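Local structure of uncharacterized conserved protein (4EZB) at residues D113-D119 against K139-G145; A104-A108 against A134-K139; V123-K128 against S192-M196; E156-V162 against G178-V184. The protein is of unknown function but is probably an oxidoreductase, with a Rossmann-like N-terminal part of the kind that binds dinucleotides. One frame throughout, in Å; residues are numbered along the deposited sequence.

Followed from the N terminus, the chain leaves helix 100-107 and strand 116-119 and then enters helix 125-136, so that interactions 2, 1 and 3 all open before any of them closes. Interaction 2 closes first, at the end of helix 125-136, and interaction 1 follows directly, sharing Lys-139 with it; interaction 3 waits until helix 190-218. These three therefore cross one another. Interaction 4 pairs strands 159-163 and 180-185 and lies entirely within the long excursion between the two segments of interaction 3. Interactions 1 and 4 build parts of one sheet, interaction 2 joins two helices beside it, and interaction 3 ties the start of helix 125-136 to the long helix leading into the C-terminal helical region.

Interaction 1 of 4, residues D113-D119 against K139-G145; sequences DEAVFID and KGSFVEG
Val-116, Phe-117, Ile-118 and Asp-119 pair in parallel with Ser-141, Phe-142, Val-143 and Glu-144, the two strand axes running 26° apart with a closest approach of 4.5 Å. Five backbone hydrogen bonds alternate between the strands, from Ser-141 N to Ala-115 O at the start to Gly-145 N to Asp-119 O (2.9 Å) at the end. The straightest is Phe-117 N to Ser-141 O, 2.8 Å long with 177° at the hydrogen. CA-H...O contacts fill the intervals, among them Ile-118 CA to Val-143 O at 3.3 Å.

Phe-117, Phe-142 and Asp-119 share one face. Both phenylalanines hold CG anti to the backbone N, which brings their rings together from adjacent strands; they cross obliquely, CD2 of Phe-117 lying 3.8 Å from CD1 of Phe-142. Farther round the Phe-142 ring, CE1 rests 3.6 Å from CB of Asp-119, whose carboxylate is engaged by Lys-128 in a salt bridge. On the other face Val-116 CG1 presses against Val-143 CG2 at 3.4 Å, tighter than ordinary van der Waals contact. Ahead of the strands, CB of Asp-113, a poorly ordered residue, touches CB of Lys-139 at 3.7 Å; their charged ends are not in contact.

The pair belongs to the beta-alpha-beta unit of strand 116-119, helix 125-136 and strand 141-147. Helix 125-136 packs on the phenylalanine face through Ala-132 and Ile-135, helix 167-175 on the valine face through Val-170, and strand 90-93 continues the sheet beyond strand 116-119.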
loop_
_atom_site.group_PDB
_atom_site.type_symbol
_atom_site.label_atom_id
_atom_site.label_comp_id
_atom_site.label_asym_id
_atom_site.label_seq_id
_atom_site.Cartn_x
_atom_site.Cartn_y
_atom_site.Cartn_z
ATOM N N ASP A 113 23.298 -7.787 39.400
ATOM C CA ASP A 113 23.033 -8.930 38.525
ATOM C C ASP A 113 21.576 -9.421 38.504
ATOM O O ASP A 113 21.223 -10.270 37.688
ATOM C CB ASP A 113 24.018 -10.087 38.767
ATOM C CG ASP A 113 23.930 -10.657 40.166
ATOM O OD1 ASP A 113 23.958 -9.873 41.142
ATOM O OD2 ASP A 113 23.859 -11.901 40.286
ATOM N N GLU A 114 20.728 -8.893 39.377
ATOM C CA GLU A 114 19.303 -9.187 39.256
ATOM C C GLU A 114 18.562 -8.118 38.436
ATOM O O GLU A 114 17.455 -8.358 37.939
ATOM C CB GLU A 114 18.666 -9.396 40.636
ATOM C CG GLU A 114 18.698 -10.854 41.090
ATOM C CD GLU A 114 18.828 -11.042 42.598
ATOM O OE1 GLU A 114 19.391 -10.158 43.283
ATOM O OE2 GLU A 114 18.380 -12.099 43.099
ATOM N N ALA A 115 19.191 -6.960 38.266
ATOM C CA ALA A 115 18.511 -5.801 37.691
ATOM C C ALA A 115 18.222 -5.955 36.195
ATOM O O ALA A 115 18.968 -6.605 35.474
ATOM C CB ALA A 115 19.321 -4.545 37.938
ATOM N N VAL A 116 17.129 -5.343 35.751
ATOM C CA VAL A 116 16.778 -5.303 34.337
ATOM C C VAL A 116 16.857 -3.852 33.818
ATOM O O VAL A 116 16.260 -2.958 34.399
ATOM C CB VAL A 116 15.370 -5.902 34.096
ATOM C CG1 VAL A 116 15.045 -5.910 32.612
ATOM C CG2 VAL A 116 15.273 -7.320 34.656
ATOM N N PHE A 117 17.650 -3.632 32.773
ATOM C CA PHE A 117 17.719 -2.366 32.042
ATOM C C PHE A 117 16.733 -2.494 30.886
ATOM O O PHE A 117 16.880 -3.409 30.050
ATOM C CB PHE A 117 19.138 -2.230 31.496
ATOM C CG PHE A 117 19.443 -0.900 30.847
ATOM C CD1 PHE A 117 19.935 0.163 31.607
ATOM C CD2 PHE A 117 19.294 -0.736 29.472
ATOM C CE1 PHE A 117 20.262 1.384 31.006
ATOM C CE2 PHE A 117 19.613 0.467 28.858
ATOM C CZ PHE A 117 20.101 1.535 29.632
ATOM N N ILE A 118 15.705 -1.642 30.858
ATOM C CA ILE A 118 14.761 -1.644 29.761
ATOM C C ILE A 118 15.024 -0.420 28.900
ATOM O O ILE A 118 14.950 0.725 29.358
ATOM C CB ILE A 118 13.272 -1.639 30.219
ATOM C CG1 ILE A 118 12.984 -2.723 31.257
ATOM C CG2 ILE A 118 12.343 -1.818 29.023
ATOM C CD1 ILE A 118 11.539 -2.713 31.735
ATOM N N ASP A 119 15.360 -0.652 27.646
ATOM C CA ASP A 119 15.694 0.453 26.777
ATOM C C ASP A 119 14.425 0.891 26.096
ATOM O O ASP A 119 13.882 0.145 25.303
ATOM C CB ASP A 119 16.721 0.026 25.740
ATOM C CG ASP A 119 17.236 1.201 24.935
ATOM O OD1 ASP A 119 18.423 1.581 25.160
ATOM O OD2 ASP A 119 16.451 1.754 24.104
ATOM N N LYS A 139 26.808 -6.900 34.749
ATOM C CA LYS A 139 26.087 -8.012 35.387
ATOM C C LYS A 139 24.569 -8.015 35.164
ATOM O O LYS A 139 23.891 -9.020 35.392
ATOM C CB LYS A 139 26.354 -7.991 36.894
ATOM C CG LYS A 139 27.818 -7.836 37.282
ATOM C CD LYS A 139 27.990 -7.588 38.776
ATOM C CE LYS A 139 27.573 -8.810 39.587
ATOM N NZ LYS A 139 28.124 -10.075 39.013
ATOM N N GLY A 140 24.027 -6.886 34.740
ATOM C CA GLY A 140 22.581 -6.758 34.586
ATOM C C GLY A 140 22.013 -7.403 33.343
ATOM O O GLY A 140 22.745 -7.758 32.422
ATOM N N SER A 141 20.689 -7.550 33.339
ATOM C CA SER A 141 19.928 -8.054 32.201
ATOM C C SER A 141 19.410 -6.889 31.353
ATOM O O SER A 141 19.229 -5.790 31.861
ATOM C CB SER A 141 18.719 -8.866 32.700
ATOM O OG SER A 141 19.112 -9.995 33.462
ATOM N N PHE A 142 19.145 -7.153 30.079
ATOM C CA PHE A 142 18.650 -6.154 29.148
ATOM C C PHE A 142 17.280 -6.589 28.623
ATOM O O PHE A 142 17.109 -7.740 28.281
ATOM C CB PHE A 142 19.630 -5.996 27.974
ATOM C CG PHE A 142 19.158 -5.018 26.905
ATOM C CD1 PHE A 142 19.417 -3.667 27.024
ATOM C CD2 PHE A 142 18.454 -5.471 25.789
ATOM C CE1 PHE A 142 19.002 -2.770 26.028
ATOM C CE2 PHE A 142 18.014 -4.586 24.797
ATOM C CZ PHE A 142 18.287 -3.232 24.920
ATOM N N VAL A 143 16.293 -5.691 28.602
ATOM C CA VAL A 143 15.031 -5.996 27.930
ATOM C C VAL A 143 14.830 -4.870 26.925
ATOM O O VAL A 143 15.020 -3.709 27.235
ATOM C CB VAL A 143 13.818 -6.106 28.894
ATOM C CG1 VAL A 143 12.507 -6.079 28.130
ATOM C CG2 VAL A 143 13.888 -7.395 29.728
ATOM N N GLU A 144 14.442 -5.201 25.715
ATOM C CA GLU A 144 14.231 -4.129 24.757
ATOM C C GLU A 144 12.774 -3.684 24.755
ATOM O O GLU A 144 11.889 -4.511 24.598
ATOM C CB GLU A 144 14.635 -4.623 23.372
ATOM C CG GLU A 144 14.228 -3.626 22.298
ATOM C CD GLU A 144 13.476 -4.258 21.163
ATOM O OE1 GLU A 144 13.300 -3.570 20.150
ATOM O OE2 GLU A 144 13.077 -5.428 21.269
ATOM N N GLY A 145 12.516 -2.389 24.921
ATOM C CA GLY A 145 11.142 -1.893 24.825
ATOM C C GLY A 145 10.907 -0.939 23.669
ATOM O O GLY A 145 11.852 -0.333 23.114
#

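Interaction 2 of 4, residues A104-A108 against A134-K139; sequences AASAA and AIATGK
Ala-104 and Ala-134 meet methyl to methyl, CB to CB 3.9 Å apart, where helix 100-107 packs against the end of helix 125-136 on one face of the Rossmann-like sheet. Small residues let the two backbones come close: the CA atoms of Ala-108 and Ile-135 are 4.5 Å apart, and CB of Ala-108 sits 3.2 Å from Ala-134 O.

Ile-135 links this helix pair to the sheet. Its CB points along the interface and splits into two branches. CG2, anti to the backbone N, turns to the carbonyl O of Gly-140, while CG1 takes the place beside that N (chi1 -63°) and comes up beside CD1 of Phe-142. From CG1 the chain bends again, so that CD1 reaches Ala-104 O at 3.7 Å and also lies over the ring of Phe-117 near CG.

Past the helix end, Gly-138 passes beside Ala-108 O with no side chain to obstruct it, and water joins what the backbones do not bond directly. One water donates to both Ala-108 O and Ile-135 O; a second donates to Ala-108 O and accepts from Lys-139 N at 2.8 Å. Ala-134 O takes two bonds from one residue, Thr-137 N and, in the carbonyl plane at 2.7 Å, Thr-137 OG1.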
loop_
_atom_site.group_PDB
_atom_site.type_symbol
_atom_site.label_atom_id
_atom_site.label_comp_id
_atom_site.label_asym_id
_atom_site.label_seq_id
_atom_site.Cartn_x
_atom_site.Cartn_y
_atom_site.Cartn_z
ATOM N N ALA A 104 23.626 3.302 27.774
ATOM C CA ALA A 104 23.768 1.907 28.079
ATOM C C ALA A 104 25.148 1.578 28.644
ATOM O O ALA A 104 25.270 0.854 29.636
ATOM C CB ALA A 104 23.470 1.075 26.837
ATOM N N ALA A 105 26.184 2.114 28.013
ATOM C CA ALA A 105 27.555 1.838 28.419
ATOM C C ALA A 105 27.878 2.389 29.811
ATOM O O ALA A 105 28.640 1.753 30.547
ATOM C CB ALA A 105 28.530 2.356 27.379
ATOM N N SER A 106 27.283 3.534 30.176
ATOM C CA SER A 106 27.441 4.135 31.526
ATOM C C SER A 106 26.816 3.293 32.606
ATOM O O SER A 106 27.367 3.141 33.714
ATOM C CB SER A 106 26.743 5.493 31.608
ATOM O OG SER A 106 27.300 6.425 30.713
ATOM N N ALA A 107 25.624 2.792 32.303
ATOM C CA ALA A 107 24.856 2.057 33.269
ATOM C C ALA A 107 25.451 0.683 33.528
ATOM O O ALA A 107 25.429 0.191 34.646
ATOM C CB ALA A 107 23.415 1.954 32.790
ATOM N N ALA A 108 26.013 0.073 32.493
ATOM C CA ALA A 108 26.394 -1.345 32.540
ATOM C C ALA A 108 27.168 -1.751 33.806
ATOM O O ALA A 108 26.797 -2.734 34.460
ATOM C CB ALA A 108 27.131 -1.763 31.261
ATOM N N ALA A 134 26.382 -3.469 25.291
ATOM C CA ALA A 134 26.976 -2.685 26.385
ATOM C C ALA A 134 26.559 -3.234 27.776
ATOM O O ALA A 134 27.415 -3.568 28.607
ATOM C CB ALA A 134 26.595 -1.218 26.250
ATOM N N ILE A 135 25.244 -3.349 28.000
ATOM C CA ILE A 135 24.677 -3.936 29.221
ATOM C C ILE A 135 25.310 -5.292 29.542
ATOM O O ILE A 135 25.540 -5.606 30.713
ATOM C CB ILE A 135 23.115 -4.061 29.129
ATOM C CG1 ILE A 135 22.433 -2.676 28.995
ATOM C CG2 ILE A 135 22.514 -4.851 30.305
ATOM C CD1 ILE A 135 22.692 -1.738 30.176
ATOM N N ALA A 136 25.582 -6.089 28.505
ATOM C CA ALA A 136 26.131 -7.433 28.687
ATOM C C ALA A 136 27.571 -7.418 29.202
ATOM O O ALA A 136 28.033 -8.412 29.736
ATOM C CB ALA A 136 26.048 -8.241 27.399
ATOM N N THR A 137 28.272 -6.294 29.041
ATOM C CA THR A 137 29.630 -6.167 29.567
ATOM C C THR A 137 29.632 -5.985 31.091
ATOM O O THR A 137 30.693 -5.881 31.704
ATOM C CB THR A 137 30.412 -5.029 28.890
ATOM O OG1 THR A 137 29.953 -3.758 29.381
ATOM C CG2 THR A 137 30.233 -5.071 27.394
ATOM N N GLY A 138 28.451 -5.962 31.698
ATOM C CA GLY A 138 28.312 -5.875 33.145
ATOM C C GLY A 138 27.487 -7.052 33.614
ATOM O O GLY A 138 27.427 -8.068 32.930
ATOM N N LYS A 139 26.808 -6.900 34.749
ATOM C CA LYS A 139 26.087 -8.012 35.387
ATOM C C LYS A 139 24.569 -8.015 35.164
ATOM O O LYS A 139 23.891 -9.020 35.392
ATOM C CB LYS A 139 26.354 -7.991 36.894
ATOM C CG LYS A 139 27.818 -7.836 37.282
ATOM C CD LYS A 139 27.990 -7.588 38.776
ATOM C CE LYS A 139 27.573 -8.810 39.587
ATOM N NZ LYS A 139 28.124 -10.075 39.013
HETATM O O HOH W 1 25.069 -4.644 33.342
HETATM O O HOH W 2 26.837 -4.688 36.467
#

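Interaction 3 of 4, residues V123-K128 against S192-M196; sequences VGPDTK and SSLKM
Ser-192 and Pro-125 carry most of this contact, with Met-196 one turn further along the second helix. The hydroxyl of Ser-192, placed between its own backbone N and carbonyl carbon (chi1 65°), is directed at the proline: OG lies 3.4 Å from Pro-125 CD and 3.2 Å from Pro-125 N. That nitrogen has no hydrogen to give, so the approach is one of packing alone, and OG has a weak bond to Gly-189 O instead. CB of the same serine touches Val-123 O at 3.7 Å.

Pro-125 is the first residue of helix 125-136, just after Gly-124 at the N-cap, and its ring slots against three side chains. CG meets Ser-193 OG at 3.6 Å, a hydroxyl hydrogen-bonded to Gly-189 O, and CD reaches Met-196 CE at 3.9 Å. An alanine here, lacking CG and CD, would probably open a gap between Ser-192 OG, Ser-193 OG and the methyl of Met-196.

Met-196, present as selenomethionine, folds back at chi2 and chi3 (89° and 54°), and this hook brings CE to 3.6 Å from Gly-124 CA. Glu-262, Ala-263 and Thr-266 of helix 238-268 pack on the same side chain. Ser-193 also packs on Ala-219 of the second subunit.

The start of helix 125-136 thus abuts the first turns of helix 190-218, the long helix that runs from the Rossmann-like domain into the helical C-terminal region, a two-domain plan consistent with that of the 6-phosphogluconate dehydrogenase-like proteins.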
loop_
_atom_site.group_PDB
_atom_site.type_symbol
_atom_site.label_atom_id
_atom_site.label_comp_id
_atom_site.label_asym_id
_atom_site.label_seq_id
_atom_site.Cartn_x
_atom_site.Cartn_y
_atom_site.Cartn_z
ATOM N N VAL A 123 14.747 3.968 18.766
ATOM C CA VAL A 123 15.800 3.538 17.852
ATOM C C VAL A 123 15.456 2.176 17.244
ATOM O O VAL A 123 14.542 1.502 17.717
ATOM C CB VAL A 123 17.193 3.566 18.537
ATOM C CG1 VAL A 123 17.599 5.000 18.870
ATOM C CG2 VAL A 123 17.225 2.701 19.805
ATOM N N GLY A 124 16.152 1.787 16.177
ATOM C CA GLY A 124 15.866 0.519 15.520
ATOM C C GLY A 124 16.534 -0.638 16.238
ATOM O O GLY A 124 17.330 -0.389 17.136
ATOM N N PRO A 125 16.227 -1.906 15.835
ATOM C CA PRO A 125 16.741 -3.114 16.499
ATOM C C PRO A 125 18.261 -3.219 16.483
ATOM O O PRO A 125 18.847 -3.861 17.348
ATOM C CB PRO A 125 16.124 -4.268 15.689
ATOM C CG PRO A 125 15.706 -3.653 14.400
ATOM C CD PRO A 125 15.272 -2.264 14.772
ATOM N N ASP A 126 18.872 -2.592 15.493
ATOM C CA ASP A 126 20.330 -2.505 15.330
ATOM C C ASP A 126 21.000 -1.824 16.530
ATOM O O ASP A 126 21.872 -2.422 17.197
ATOM C CB ASP A 126 20.612 -1.718 14.046
ATOM C CG ASP A 126 19.452 -0.757 13.691
ATOM O OD1 ASP A 126 19.577 0.452 13.985
ATOM O OD2 ASP A 126 18.395 -1.225 13.170
ATOM N N THR A 127 20.586 -0.583 16.794
ATOM C CA THR A 127 21.001 0.178 17.978
ATOM C C THR A 127 20.593 -0.507 19.283
ATOM O O THR A 127 21.366 -0.540 20.240
ATOM C CB THR A 127 20.413 1.605 17.967
ATOM O OG1 THR A 127 20.620 2.186 16.679
ATOM C CG2 THR A 127 21.102 2.486 19.005
ATOM N N LYS A 128 19.387 -1.058 19.324
ATOM C CA LYS A 128 18.953 -1.818 20.497
ATOM C C LYS A 128 19.946 -2.939 20.792
ATOM O O LYS A 128 20.237 -3.215 21.959
ATOM C CB LYS A 128 17.580 -2.461 20.289
ATOM C CG LYS A 128 16.399 -1.508 20.158
ATOM C CD LYS A 128 16.181 -0.599 21.369
ATOM C CE LYS A 128 14.754 -0.068 21.312
ATOM N NZ LYS A 128 14.452 0.754 22.509
ATOM N N SER A 192 11.026 -3.355 18.791
ATOM C CA SER A 192 11.193 -2.232 17.886
ATOM C C SER A 192 10.950 -2.672 16.445
ATOM O O SER A 192 10.434 -1.890 15.644
ATOM C CB SER A 192 12.554 -1.562 18.051
ATOM O OG SER A 192 13.607 -2.436 17.675
ATOM N N SER A 193 11.275 -3.927 16.130
ATOM C CA SER A 193 10.966 -4.471 14.819
ATOM C C SER A 193 9.473 -4.435 14.563
ATOM O O SER A 193 9.035 -3.953 13.540
ATOM C CB SER A 193 11.485 -5.886 14.685
ATOM O OG SER A 193 12.891 -5.820 14.494
ATOM N N LEU A 194 8.707 -4.915 15.523
ATOM C CA LEU A 194 7.261 -4.916 15.447
ATOM C C LEU A 194 6.659 -3.494 15.283
ATOM O O LEU A 194 5.784 -3.281 14.444
ATOM C CB LEU A 194 6.710 -5.604 16.695
ATOM C CG LEU A 194 5.223 -5.864 16.815
ATOM C CD1 LEU A 194 4.718 -6.403 15.504
ATOM C CD2 LEU A 194 4.985 -6.896 17.898
ATOM N N LYS A 195 7.143 -2.545 16.076
ATOM C CA LYS A 195 6.705 -1.152 16.002
ATOM C C LYS A 195 6.970 -0.565 14.605
ATOM O O LYS A 195 6.083 0.027 13.981
ATOM C CB LYS A 195 7.423 -0.310 17.069
ATOM C CG LYS A 195 7.165 1.180 16.922
ATOM C CD LYS A 195 7.714 1.993 18.079
ATOM C CE LYS A 195 7.587 3.480 17.783
ATOM N NZ LYS A 195 7.994 4.321 18.944
HETATM N N MSE A 196 8.188 -0.768 14.121
HETATM C CA MSE A 196 8.615 -0.275 12.818
HETATM C C MSE A 196 7.893 -0.901 11.650
HETATM O O MSE A 196 7.467 -0.191 10.729
HETATM C CB MSE A 196 10.097 -0.554 12.676
HETATM C CG MSE A 196 10.792 0.739 12.296
HETATM SE SE MSE A 196 11.324 1.764 13.893
HETATM C CE MSE A 196 12.353 0.380 14.847
#

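Interaction 4 of 4, residues E156-V162 against G178-V184; sequences EKVPILV and GMNLEAV
Ile-160 and Leu-181 lie side by side on adjacent parallel strands, pointing the same way, with Ile-160 CB 4.2 Å from Leu-181 CG. Val-162 slants across the far end of that leucine, CG1 meeting CD2 at 3.9 Å. On the reverse face Leu-161 runs alongside Glu-182, its CD2 3.3 Å from the aliphatic CG of the acid, and meets Val-184 at about a right angle, CD2 to CG1 at 3.7 Å.

The strands, 159-163 and 180-185, are the two of the beta-alpha-beta unit in which helix 167-175 makes the connection. Helix 167-175 packs on the face bearing Leu-181 and Ala-183, and helix 190-218 on the face of Leu-161. Glu-182 makes a long, weak ion pair with Arg-224 of the second subunit.

Before the regular pairing, polar side chains take over. Asn-180 holds CG anti to the backbone N (chi1 -178°), carrying its amide over the bend at Lys-157 to Pro-159; ND2 donates to Lys-157 O at 2.9 Å, coming from above the carbonyl plane, 36° out of it. A leucine in its place is likely to leave Lys-157 O without this donor and the turn less firmly held. Lys-157 itself donates to the other segment, NZ approaching Gly-178 O in the carbonyl plane, on a lone pair, at 2.6 Å. A water accepts from Asn-180 N while donating to Glu-156 O and Val-158 O.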
loop_
_atom_site.group_PDB
_atom_site.type_symbol
_atom_site.label_atom_id
_atom_site.label_comp_id
_atom_site.label_asym_id
_atom_site.label_seq_id
_atom_site.Cartn_x
_atom_site.Cartn_y
_atom_site.Cartn_z
ATOM N N GLU A 156 1.637 6.550 32.597
ATOM C CA GLU A 156 2.216 5.231 32.888
ATOM C C GLU A 156 1.510 4.026 32.221
ATOM O O GLU A 156 1.958 2.875 32.361
ATOM C CB GLU A 156 2.291 5.020 34.400
ATOM C CG GLU A 156 1.006 4.512 35.034
ATOM C CD GLU A 156 -0.014 5.601 35.319
ATOM O OE1 GLU A 156 -0.158 6.549 34.518
ATOM O OE2 GLU A 156 -0.699 5.489 36.351
ATOM N N LYS A 157 0.417 4.296 31.513
ATOM C CA LYS A 157 -0.362 3.251 30.863
ATOM C C LYS A 157 -0.195 3.315 29.351
ATOM O O LYS A 157 -0.894 2.634 28.594
ATOM C CB LYS A 157 -1.833 3.371 31.259
ATOM C CG LYS A 157 -2.039 3.364 32.763
ATOM C CD LYS A 157 -3.386 2.777 33.125
ATOM C CE LYS A 157 -3.639 2.884 34.617
ATOM N NZ LYS A 157 -2.598 2.221 35.451
ATOM N N VAL A 158 0.729 4.158 28.920
ATOM C CA VAL A 158 1.188 4.175 27.543
ATOM C C VAL A 158 1.552 2.734 27.147
ATOM O O VAL A 158 2.205 2.001 27.943
ATOM C CB VAL A 158 2.372 5.168 27.399
ATOM C CG1 VAL A 158 3.609 4.714 28.186
ATOM C CG2 VAL A 158 2.703 5.461 25.945
ATOM N N PRO A 159 1.073 2.295 25.966
ATOM C CA PRO A 159 1.408 0.943 25.492
ATOM C C PRO A 159 2.913 0.823 25.215
ATOM O O PRO A 159 3.479 1.601 24.426
ATOM C CB PRO A 159 0.587 0.795 24.197
ATOM C CG PRO A 159 0.246 2.201 23.775
ATOM C CD PRO A 159 0.138 2.994 25.056
ATOM N N ILE A 160 3.550 -0.120 25.910
ATOM C CA ILE A 160 4.958 -0.460 25.667
ATOM C C ILE A 160 5.056 -1.924 25.236
ATOM O O ILE A 160 4.444 -2.790 25.847
ATOM C CB ILE A 160 5.827 -0.159 26.909
ATOM C CG1 ILE A 160 5.877 1.354 27.134
ATOM C CG2 ILE A 160 7.239 -0.715 26.737
ATOM C CD1 ILE A 160 6.434 1.816 28.471
ATOM N N LEU A 161 5.776 -2.187 24.141
ATOM C CA LEU A 161 6.153 -3.547 23.795
ATOM C C LEU A 161 7.552 -3.853 24.342
ATOM O O LEU A 161 8.443 -3.002 24.275
ATOM C CB LEU A 161 6.107 -3.734 22.280
ATOM C CG LEU A 161 4.725 -3.502 21.592
ATOM C CD1 LEU A 161 4.756 -3.883 20.116
ATOM C CD2 LEU A 161 3.579 -4.233 22.295
ATOM N N VAL A 162 7.735 -5.056 24.874
ATOM C CA VAL A 162 9.048 -5.517 25.370
ATOM C C VAL A 162 9.447 -6.889 24.789
ATOM O O VAL A 162 8.594 -7.742 24.493
ATOM C CB VAL A 162 9.124 -5.479 26.920
ATOM C CG1 VAL A 162 9.226 -4.041 27.407
ATOM C CG2 VAL A 162 7.896 -6.130 27.556
ATOM N N GLY A 178 0.765 -1.182 37.719
ATOM C CA GLY A 178 -0.185 -0.374 36.937
ATOM C C GLY A 178 0.263 0.086 35.554
ATOM O O GLY A 178 -0.450 0.862 34.898
HETATM N N MSE A 179 1.422 -0.397 35.089
HETATM C CA MSE A 179 1.910 -0.045 33.736
HETATM C C MSE A 179 1.272 -0.908 32.688
HETATM O O MSE A 179 0.549 -1.848 33.018
HETATM C CB MSE A 179 3.422 -0.155 33.656
HETATM C CG MSE A 179 4.011 0.896 34.579
HETATM SE SE MSE A 179 5.884 1.261 34.086
HETATM C CE MSE A 179 6.645 0.588 35.771
ATOM N N ASN A 180 1.542 -0.607 31.416
ATOM C CA ASN A 180 0.858 -1.264 30.306
ATOM C C ASN A 180 1.793 -1.929 29.276
ATOM O O ASN A 180 1.846 -1.539 28.101
ATOM C CB ASN A 180 -0.069 -0.259 29.644
ATOM C CG ASN A 180 -0.876 -0.853 28.509
ATOM O OD1 ASN A 180 -1.171 -2.051 28.482
ATOM N ND2 ASN A 180 -1.247 -0.008 27.563
ATOM N N LEU A 181 2.510 -2.951 29.730
ATOM C CA LEU A 181 3.504 -3.625 28.903
ATOM C C LEU A 181 2.985 -4.923 28.322
ATOM O O LEU A 181 2.288 -5.672 29.004
ATOM C CB LEU A 181 4.720 -3.962 29.757
ATOM C CG LEU A 181 5.818 -2.945 29.992
ATOM C CD1 LEU A 181 5.395 -1.796 30.911
ATOM C CD2 LEU A 181 7.011 -3.694 30.579
ATOM N N GLU A 182 3.320 -5.207 27.068
ATOM C CA GLU A 182 3.195 -6.587 26.585
ATOM C C GLU A 182 4.478 -7.199 26.026
ATOM O O GLU A 182 5.200 -6.584 25.254
ATOM C CB GLU A 182 2.003 -6.800 25.653
ATOM C CG GLU A 182 1.801 -5.755 24.590
ATOM C CD GLU A 182 0.621 -6.100 23.706
ATOM O OE1 GLU A 182 0.634 -7.194 23.093
ATOM O OE2 GLU A 182 -0.322 -5.280 23.634
ATOM N N ALA A 183 4.765 -8.405 26.478
ATOM C CA ALA A 183 5.922 -9.139 26.003
ATOM C C ALA A 183 5.585 -9.707 24.636
ATOM O O ALA A 183 4.571 -10.365 24.463
ATOM C CB ALA A 183 6.299 -10.249 26.977
ATOM N N VAL A 184 6.419 -9.421 23.640
ATOM C CA VAL A 184 6.086 -9.822 22.278
ATOM C C VAL A 184 7.051 -10.864 21.722
ATOM O O VAL A 184 6.849 -11.376 20.610
ATOM C CB VAL A 184 5.959 -8.612 21.342
ATOM C CG1 VAL A 184 4.843 -7.705 21.824
ATOM C CG2 VAL A 184 7.273 -7.831 21.299
HETATM O O HOH W 3 3.087 1.295 30.406
#